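Local coordinates for Serine/threonine-protein kinase Tel1 (PDB 6SKY) that probably phosphorylates serine and threonine residues of target proteins, with a preference for those followed by glutamine, as an ATP-dependent kinase that signals DNA damage, at residues A[2717-2722]-A[2800-2805]; A[2795-2800]-A[2925-2930]. All blocks are in the same frame, centred on the assembly; numbering follows the deposited sequence.

Interaction 2 holds the end of the loop that follows the magnesium-binding Asp2779, and interaction 1 the short helix that comes next; the two meet at Leu2800, whose side chain packs in interaction 2 but not across interaction 1, and their centres are about 14 Å apart. Interaction 1 is buried. It ties the first turn of helix 2802-2806 to the loop between helices 2703-2714 and 2722-2726 through a guanidinium and a carboxylate that bond backbone atoms. Interaction 2 is partly buried, and its Leu2795 packs on Arg2314 of the second subunit. It lays residues 2795-2800 on the end of helix 2916-2927 in the FATC region, with largely apolar contacts and no hydrogen bond across.

Interaction 1. Residues A[2717-2722]-A[2800-2805]; sequences FHPVMR and LTRDIV
Arg2802 and Asp2803, neighbours in the first turn of helix 2802-2806, each hold a different backbone atom of the loop 2717-2722. The arginine chain bends at chi3 (-49°) and presents its guanidinium end-on, which lets NH1 and NH2 both donate to the single acceptor Phe2717 O. The NH1 to Phe2717 O bond is 2.9 Å long, and the oxygen lies close to the guanidinium plane. NH2 also bonds to Tyr2943 O near the C-terminus, which makes this arginine a bridge between the loop and the chain end. Asp2803 holds a point further along the loop: its OD2 accepts the amide of Val2720, with Val2720 N to Asp2803 OD2 3.2 Å and a nearly straight bond (163°) that arrives on the syn side, although tilted from the carboxylate plane. Its OD1 takes a hydrogen bond from His2678 NE2, so both oxygens are engaged. The amino end of the helix would probably help to stabilise the carboxylate charge.

Packing fills in between. Pro2719 places CD over one face of the guanidinium, 4.1 Å from Arg2802 NH1, and its CB rests 3.8 Å from Arg2802 O. Asp2803 OD1 lies 3.7 Å from Pro2719 CA. The ring of Phe2717 has Arg2802 NH2 at its edge.

Within the loop, Arg2722 NH2 bonds to Pro2719 O. Side chains at the start of a short helix thus bond backbone atoms of a loop in the C-lobe of the PI3/PI4-kinase catalytic domain; the N-cap of that helix is Thr2801, whose OG1 hydrogen-bonds to Ala2944 O at the chain end.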
ATOM      1  N   PHE A2717      20.417 -41.394   7.377  1.00 31.26           N
ATOM      2  CA  PHE A2717      21.412 -40.335   7.456  1.00 31.26           C
ATOM      3  C   PHE A2717      20.725 -39.161   8.128  1.00 31.26           C
ATOM      4  O   PHE A2717      19.810 -38.575   7.549  1.00 31.26           O
ATOM      5  CB  PHE A2717      21.918 -39.971   6.068  1.00 31.26           C
ATOM      6  CG  PHE A2717      23.326 -39.473   6.034  1.00 31.26           C
ATOM      7  CD1 PHE A2717      24.375 -40.315   6.299  1.00 31.26           C
ATOM      8  CD2 PHE A2717      23.599 -38.173   5.697  1.00 31.26           C
ATOM      9  CE1 PHE A2717      25.659 -39.861   6.254  1.00 31.26           C
ATOM     10  CE2 PHE A2717      24.885 -37.725   5.648  1.00 31.26           C
ATOM     11  CZ  PHE A2717      25.913 -38.570   5.925  1.00 31.26           C
ATOM     12  N   HIS A2718      21.134 -38.835   9.338  1.00 31.38           N
ATOM     13  CA  HIS A2718      20.444 -37.796  10.077  1.00 31.38           C
ATOM     14  C   HIS A2718      21.326 -36.571  10.226  1.00 31.38           C
ATOM     15  O   HIS A2718      22.532 -36.712  10.417  1.00 31.38           O
ATOM     16  CB  HIS A2718      20.036 -38.285  11.467  1.00 31.38           C
ATOM     17  CG  HIS A2718      19.239 -39.547  11.454  1.00 31.38           C
ATOM     18  ND1 HIS A2718      19.820 -40.793  11.505  1.00 31.38           N
ATOM     19  CD2 HIS A2718      17.904 -39.757  11.391  1.00 31.38           C
ATOM     20  CE1 HIS A2718      18.877 -41.716  11.474  1.00 31.38           C
ATOM     21  NE2 HIS A2718      17.706 -41.113  11.405  1.00 31.38           N
ATOM     22  N   PRO A2719      20.763 -35.371  10.159  1.00 26.24           N
ATOM     23  CA  PRO A2719      21.587 -34.162  10.245  1.00 26.24           C
ATOM     24  C   PRO A2719      22.233 -33.988  11.609  1.00 26.24           C
ATOM     25  O   PRO A2719      21.686 -34.380  12.639  1.00 26.24           O
ATOM     26  CB  PRO A2719      20.587 -33.040   9.963  1.00 26.24           C
ATOM     27  CG  PRO A2719      19.267 -33.629  10.202  1.00 26.24           C
ATOM     28  CD  PRO A2719      19.361 -35.057   9.859  1.00 26.24           C
ATOM     29  N   VAL A2720      23.417 -33.378  11.603  1.00 24.59           N
ATOM     30  CA  VAL A2720      24.199 -33.179  12.817  1.00 24.59           C
ATOM     31  C   VAL A2720      24.706 -31.751  12.924  1.00 24.59           C
ATOM     32  O   VAL A2720      25.599 -31.468  13.722  1.00 24.59           O
ATOM     33  CB  VAL A2720      25.391 -34.144  12.870  1.00 24.59           C
ATOM     34  CG1 VAL A2720      24.926 -35.560  12.897  1.00 24.59           C
ATOM     35  CG2 VAL A2720      26.280 -33.905  11.702  1.00 24.59           C
ATOM     36  N   MET A2721      24.166 -30.837  12.128  1.00 25.26           N
ATOM     37  CA  MET A2721      24.750 -29.504  12.086  1.00 25.26           C
ATOM     38  C   MET A2721      24.484 -28.728  13.365  1.00 25.26           C
ATOM     39  O   MET A2721      25.269 -27.848  13.730  1.00 25.26           O
ATOM     40  CB  MET A2721      24.223 -28.749  10.880  1.00 25.26           C
ATOM     41  CG  MET A2721      24.828 -27.392  10.668  1.00 25.26           C
ATOM     42  SD  MET A2721      26.552 -27.448  10.226  1.00 25.26           S
ATOM     43  CE  MET A2721      26.984 -25.750  10.536  1.00 25.26           C
ATOM     44  N   ARG A2722      23.411 -29.059  14.076  1.00 30.83           N
ATOM     45  CA  ARG A2722      23.087 -28.351  15.302  1.00 30.83           C
ATOM     46  C   ARG A2722      24.157 -28.510  16.363  1.00 30.83           C
ATOM     47  O   ARG A2722      24.191 -27.729  17.313  1.00 30.83           O
ATOM     48  CB  ARG A2722      21.758 -28.836  15.849  1.00 30.83           C
ATOM     49  CG  ARG A2722      21.817 -30.196  16.436  1.00 30.83           C
ATOM     50  CD  ARG A2722      20.438 -30.713  16.672  1.00 30.83           C
ATOM     51  NE  ARG A2722      20.445 -32.100  17.099  1.00 30.83           N
ATOM     52  CZ  ARG A2722      20.510 -33.130  16.272  1.00 30.83           C
ATOM     53  NH1 ARG A2722      20.508 -34.360  16.746  1.00 30.83           N
ATOM     54  NH2 ARG A2722      20.591 -32.929  14.973  1.00 30.83           N
ATOM     55  N   LEU A2800      20.030 -25.665   0.451  1.00 20.83           N
ATOM     56  CA  LEU A2800      19.199 -25.699   1.646  1.00 20.83           C
ATOM     57  C   LEU A2800      18.922 -27.141   2.036  1.00 20.83           C
ATOM     58  O   LEU A2800      17.778 -27.548   2.220  1.00 20.83           O
ATOM     59  CB  LEU A2800      17.901 -24.931   1.432  1.00 20.83           C
ATOM     60  CG  LEU A2800      17.182 -24.348   2.637  1.00 20.83           C
ATOM     61  CD1 LEU A2800      18.066 -23.371   3.341  1.00 20.83           C
ATOM     62  CD2 LEU A2800      15.926 -23.666   2.182  1.00 20.83           C
ATOM     63  N   THR A2801      19.969 -27.951   2.122  1.00 22.14           N
ATOM     64  CA  THR A2801      19.802 -29.352   2.469  1.00 22.14           C
ATOM     65  C   THR A2801      19.359 -29.489   3.924  1.00 22.14           C
ATOM     66  O   THR A2801      19.141 -28.510   4.629  1.00 22.14           O
ATOM     67  CB  THR A2801      21.092 -30.113   2.206  1.00 22.14           C
ATOM     68  OG1 THR A2801      22.089 -29.707   3.141  1.00 22.14           O
ATOM     69  CG2 THR A2801      21.583 -29.814   0.827  1.00 22.14           C
ATOM     70  N   ARG A2802      19.199 -30.728   4.382  1.00 22.14           N
ATOM     71  CA  ARG A2802      18.717 -30.945   5.741  1.00 22.14           C
ATOM     72  C   ARG A2802      19.736 -30.512   6.780  1.00 22.14           C
ATOM     73  O   ARG A2802      19.359 -30.106   7.882  1.00 22.14           O
ATOM     74  CB  ARG A2802      18.360 -32.410   5.953  1.00 22.14           C
ATOM     75  CG  ARG A2802      17.135 -32.873   5.220  1.00 22.14           C
ATOM     76  CD  ARG A2802      16.999 -34.365   5.352  1.00 22.14           C
ATOM     77  NE  ARG A2802      18.255 -35.033   5.048  1.00 22.14           N
ATOM     78  CZ  ARG A2802      18.638 -36.174   5.598  1.00 22.14           C
ATOM     79  NH1 ARG A2802      17.863 -36.770   6.482  1.00 22.14           N
ATOM     80  NH2 ARG A2802      19.799 -36.706   5.273  1.00 22.14           N
ATOM     81  N   ASP A2803      21.023 -30.584   6.454  1.00 24.58           N
ATOM     82  CA  ASP A2803      22.047 -30.140   7.384  1.00 24.58           C
ATOM     83  C   ASP A2803      22.137 -28.627   7.466  1.00 24.58           C
ATOM     84  O   ASP A2803      22.430 -28.095   8.533  1.00 24.58           O
ATOM     85  CB  ASP A2803      23.400 -30.718   6.997  1.00 24.58           C
ATOM     86  CG  ASP A2803      23.753 -31.944   7.798  1.00 24.58           C
ATOM     87  OD1 ASP A2803      23.565 -33.071   7.302  1.00 24.58           O
ATOM     88  OD2 ASP A2803      24.207 -31.786   8.942  1.00 24.58           O
ATOM     89  N   ILE A2804      21.903 -27.912   6.372  1.00 20.50           N
ATOM     90  CA  ILE A2804      21.903 -26.460   6.458  1.00 20.50           C
ATOM     91  C   ILE A2804      20.751 -25.989   7.330  1.00 20.50           C
ATOM     92  O   ILE A2804      20.901 -25.066   8.131  1.00 20.50           O
ATOM     93  CB  ILE A2804      21.859 -25.831   5.051  1.00 20.50           C
ATOM     94  CG1 ILE A2804      23.265 -25.579   4.518  1.00 20.50           C
ATOM     95  CG2 ILE A2804      21.152 -24.512   5.077  1.00 20.50           C
ATOM     96  CD1 ILE A2804      24.067 -26.792   4.311  1.00 20.50           C
ATOM     97  N   VAL A2805      19.598 -26.637   7.217  1.00 20.50           N
ATOM     98  CA  VAL A2805      18.427 -26.237   7.979  1.00 20.50           C
ATOM     99  C   VAL A2805      18.520 -26.700   9.423  1.00 20.50           C
ATOM    100  O   VAL A2805      17.944 -26.075  10.315  1.00 20.50           O
ATOM    101  CB  VAL A2805      17.167 -26.776   7.290  1.00 20.50           C
ATOM    102  CG1 VAL A2805      15.948 -26.421   8.060  1.00 20.50           C
ATOM    103  CG2 VAL A2805      17.067 -26.215   5.915  1.00 20.50           C
TER

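Interaction 2. Residues A[2795-2800]-A[2925-2930]; sequences LVPFRL and NQATSV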
ATOM      1  N   LEU A2795      19.651 -27.821 -10.450  1.00 34.78           N
ATOM      2  CA  LEU A2795      18.339 -27.215 -10.629  1.00 34.78           C
ATOM      3  C   LEU A2795      17.727 -26.752  -9.311  1.00 34.78           C
ATOM      4  O   LEU A2795      16.519 -26.844  -9.110  1.00 34.78           O
ATOM      5  CB  LEU A2795      17.403 -28.186 -11.338  1.00 34.78           C
ATOM      6  CG  LEU A2795      17.887 -28.723 -12.686  1.00 34.78           C
ATOM      7  CD1 LEU A2795      16.976 -29.818 -13.175  1.00 34.78           C
ATOM      8  CD2 LEU A2795      17.980 -27.623 -13.716  1.00 34.78           C
ATOM      9  N   VAL A2796      18.549 -26.240  -8.402  1.00 24.49           N
ATOM     10  CA  VAL A2796      18.063 -25.673  -7.148  1.00 24.49           C
ATOM     11  C   VAL A2796      18.505 -24.219  -7.092  1.00 24.49           C
ATOM     12  O   VAL A2796      19.566 -23.882  -7.626  1.00 24.49           O
ATOM     13  CB  VAL A2796      18.582 -26.453  -5.933  1.00 24.49           C
ATOM     14  CG1 VAL A2796      17.875 -27.769  -5.810  1.00 24.49           C
ATOM     15  CG2 VAL A2796      20.069 -26.663  -6.049  1.00 24.49           C
ATOM     16  N   PRO A2797      17.739 -23.326  -6.468  1.00 22.63           N
ATOM     17  CA  PRO A2797      18.163 -21.925  -6.415  1.00 22.63           C
ATOM     18  C   PRO A2797      19.338 -21.685  -5.487  1.00 22.63           C
ATOM     19  O   PRO A2797      20.130 -20.770  -5.733  1.00 22.63           O
ATOM     20  CB  PRO A2797      16.902 -21.204  -5.937  1.00 22.63           C
ATOM     21  CG  PRO A2797      16.136 -22.223  -5.237  1.00 22.63           C
ATOM     22  CD  PRO A2797      16.397 -23.511  -5.908  1.00 22.63           C
ATOM     23  N   PHE A2798      19.470 -22.474  -4.430  1.00 15.61           N
ATOM     24  CA  PHE A2798      20.561 -22.354  -3.478  1.00 15.61           C
ATOM     25  C   PHE A2798      20.615 -23.642  -2.676  1.00 15.61           C
ATOM     26  O   PHE A2798      19.764 -24.516  -2.824  1.00 15.61           O
ATOM     27  CB  PHE A2798      20.391 -21.127  -2.578  1.00 15.61           C
ATOM     28  CG  PHE A2798      18.985 -20.894  -2.105  1.00 15.61           C
ATOM     29  CD1 PHE A2798      18.187 -19.953  -2.711  1.00 15.61           C
ATOM     30  CD2 PHE A2798      18.472 -21.597  -1.040  1.00 15.61           C
ATOM     31  CE1 PHE A2798      16.915 -19.735  -2.274  1.00 15.61           C
ATOM     32  CE2 PHE A2798      17.204 -21.376  -0.611  1.00 15.61           C
ATOM     33  CZ  PHE A2798      16.428 -20.446  -1.225  1.00 15.61           C
ATOM     34  N   ARG A2799      21.626 -23.754  -1.825  1.00 16.49           N
ATOM     35  CA  ARG A2799      21.823 -24.950  -1.012  1.00 16.49           C
ATOM     36  C   ARG A2799      21.039 -24.820   0.286  1.00 16.49           C
ATOM     37  O   ARG A2799      21.331 -23.956   1.111  1.00 16.49           O
ATOM     38  CB  ARG A2799      23.300 -25.181  -0.728  1.00 16.49           C
ATOM     39  CG  ARG A2799      23.540 -26.461   0.002  1.00 16.49           C
ATOM     40  CD  ARG A2799      24.992 -26.748   0.190  1.00 16.49           C
ATOM     41  NE  ARG A2799      25.176 -28.098   0.685  1.00 16.49           N
ATOM     42  CZ  ARG A2799      25.504 -29.126  -0.074  1.00 16.49           C
ATOM     43  NH1 ARG A2799      25.636 -30.322   0.451  1.00 16.49           N
ATOM     44  NH2 ARG A2799      25.711 -28.953  -1.354  1.00 16.49           N
ATOM     45  N   LEU A2800      20.030 -25.665   0.451  1.00 20.83           N
ATOM     46  CA  LEU A2800      19.199 -25.699   1.646  1.00 20.83           C
ATOM     47  C   LEU A2800      18.922 -27.141   2.036  1.00 20.83           C
ATOM     48  O   LEU A2800      17.778 -27.548   2.220  1.00 20.83           O
ATOM     49  CB  LEU A2800      17.901 -24.931   1.432  1.00 20.83           C
ATOM     50  CG  LEU A2800      17.182 -24.348   2.637  1.00 20.83           C
ATOM     51  CD1 LEU A2800      18.066 -23.371   3.341  1.00 20.83           C
ATOM     52  CD2 LEU A2800      15.926 -23.666   2.182  1.00 20.83           C
ATOM     53  N   ASN A2925      10.415 -23.661  -1.295  1.00 26.57           N
ATOM     54  CA  ASN A2925       9.793 -24.920  -1.687  1.00 26.57           C
ATOM     55  C   ASN A2925      10.659 -25.678  -2.674  1.00 26.57           C
ATOM     56  O   ASN A2925      10.822 -26.893  -2.552  1.00 26.57           O
ATOM     57  CB  ASN A2925       8.419 -24.676  -2.297  1.00 26.57           C
ATOM     58  CG  ASN A2925       7.339 -24.537  -1.266  1.00 26.57           C
ATOM     59  OD1 ASN A2925       6.409 -23.761  -1.439  1.00 26.57           O
ATOM     60  ND2 ASN A2925       7.450 -25.288  -0.186  1.00 26.57           N
ATOM     61  N   GLN A2926      11.203 -24.991  -3.672  1.00 24.44           N
ATOM     62  CA  GLN A2926      11.984 -25.710  -4.668  1.00 24.44           C
ATOM     63  C   GLN A2926      13.415 -25.967  -4.235  1.00 24.44           C
ATOM     64  O   GLN A2926      14.091 -26.782  -4.861  1.00 24.44           O
ATOM     65  CB  GLN A2926      11.964 -24.975  -6.007  1.00 24.44           C
ATOM     66  CG  GLN A2926      12.508 -23.588  -5.981  1.00 24.44           C
ATOM     67  CD  GLN A2926      12.454 -22.926  -7.338  1.00 24.44           C
ATOM     68  OE1 GLN A2926      13.402 -23.005  -8.116  1.00 24.44           O
ATOM     69  NE2 GLN A2926      11.346 -22.264  -7.629  1.00 24.44           N
ATOM     70  N   ALA A2927      13.887 -25.330  -3.169  1.00 21.44           N
ATOM     71  CA  ALA A2927      15.224 -25.610  -2.673  1.00 21.44           C
ATOM     72  C   ALA A2927      15.276 -26.814  -1.751  1.00 21.44           C
ATOM     73  O   ALA A2927      16.337 -27.422  -1.622  1.00 21.44           O
ATOM     74  CB  ALA A2927      15.781 -24.395  -1.945  1.00 21.44           C
ATOM     75  N   THR A2928      14.168 -27.162  -1.101  1.00 22.11           N
ATOM     76  CA  THR A2928      14.113 -28.278  -0.166  1.00 22.11           C
ATOM     77  C   THR A2928      13.321 -29.457  -0.704  1.00 22.11           C
ATOM     78  O   THR A2928      13.072 -30.407   0.038  1.00 22.11           O
ATOM     79  CB  THR A2928      13.514 -27.830   1.166  1.00 22.11           C
ATOM     80  OG1 THR A2928      12.302 -27.119   0.932  1.00 22.11           O
ATOM     81  CG2 THR A2928      14.459 -26.931   1.909  1.00 22.11           C
ATOM     82  N   SER A2929      12.936 -29.427  -1.973  1.00 25.98           N
ATOM     83  CA  SER A2929      12.088 -30.464  -2.538  1.00 25.98           C
ATOM     84  C   SER A2929      12.870 -31.746  -2.764  1.00 25.98           C
ATOM     85  O   SER A2929      13.981 -31.725  -3.289  1.00 25.98           O
ATOM     86  CB  SER A2929      11.495 -29.978  -3.853  1.00 25.98           C
ATOM     87  OG  SER A2929      10.679 -30.965  -4.441  1.00 25.98           O
ATOM     88  N   VAL A2930      12.277 -32.875  -2.377  1.00 26.54           N
ATOM     89  CA  VAL A2930      12.959 -34.156  -2.516  1.00 26.54           C
ATOM     90  C   VAL A2930      13.051 -34.571  -3.977  1.00 26.54           C
ATOM     91  O   VAL A2930      13.970 -35.294  -4.366  1.00 26.54           O
ATOM     92  CB  VAL A2930      12.249 -35.221  -1.664  1.00 26.54           C
ATOM     93  CG1 VAL A2930      12.806 -36.596  -1.941  1.00 26.54           C
ATOM     94  CG2 VAL A2930      12.402 -34.894  -0.203  1.00 26.54           C
TER
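Leu2800 reaches across to Ala2927 and Thr2928, where helix 2916-2927 ends, and its side chain can be followed outward atom by atom. CB lies 4.0 Å from Ala2927 CB and equally near Thr2928 CG2. With CG turned anti to the backbone N (chi1 -155°), the leucine crosses Thr2928 at a slant, its CG 3.8 Å from Thr2928 CG2. At the tip, Leu2800 CD2 closes to 3.6 Å from Thr2928 CG2, while also meeting the edge of the Phe2798 ring in its plane. Thr2928 thus offers Leu2800 its methyl, and its hydroxyl OG1 bonds to Ile2924 O one turn back.

Ala2927 is shared by three residues: besides Leu2800, its CB meets Phe2798 CE2 at 3.6 Å and Pro2797 CG at 4.0 Å. The proline also lies across the extended chain of Gln2926, its CD 3.8 Å from Gln2926 OE1. Phe2798 and Pro2797 also pack on helix 2732-2755.

No hydrogen bond links the two segments, and the contact depends on close packing round the Ala2927 and Thr2928 methyls. It sets the end of the activation segment against the FATC helix, consistent with the close packing of FATC on the kinase domain in PIKKs.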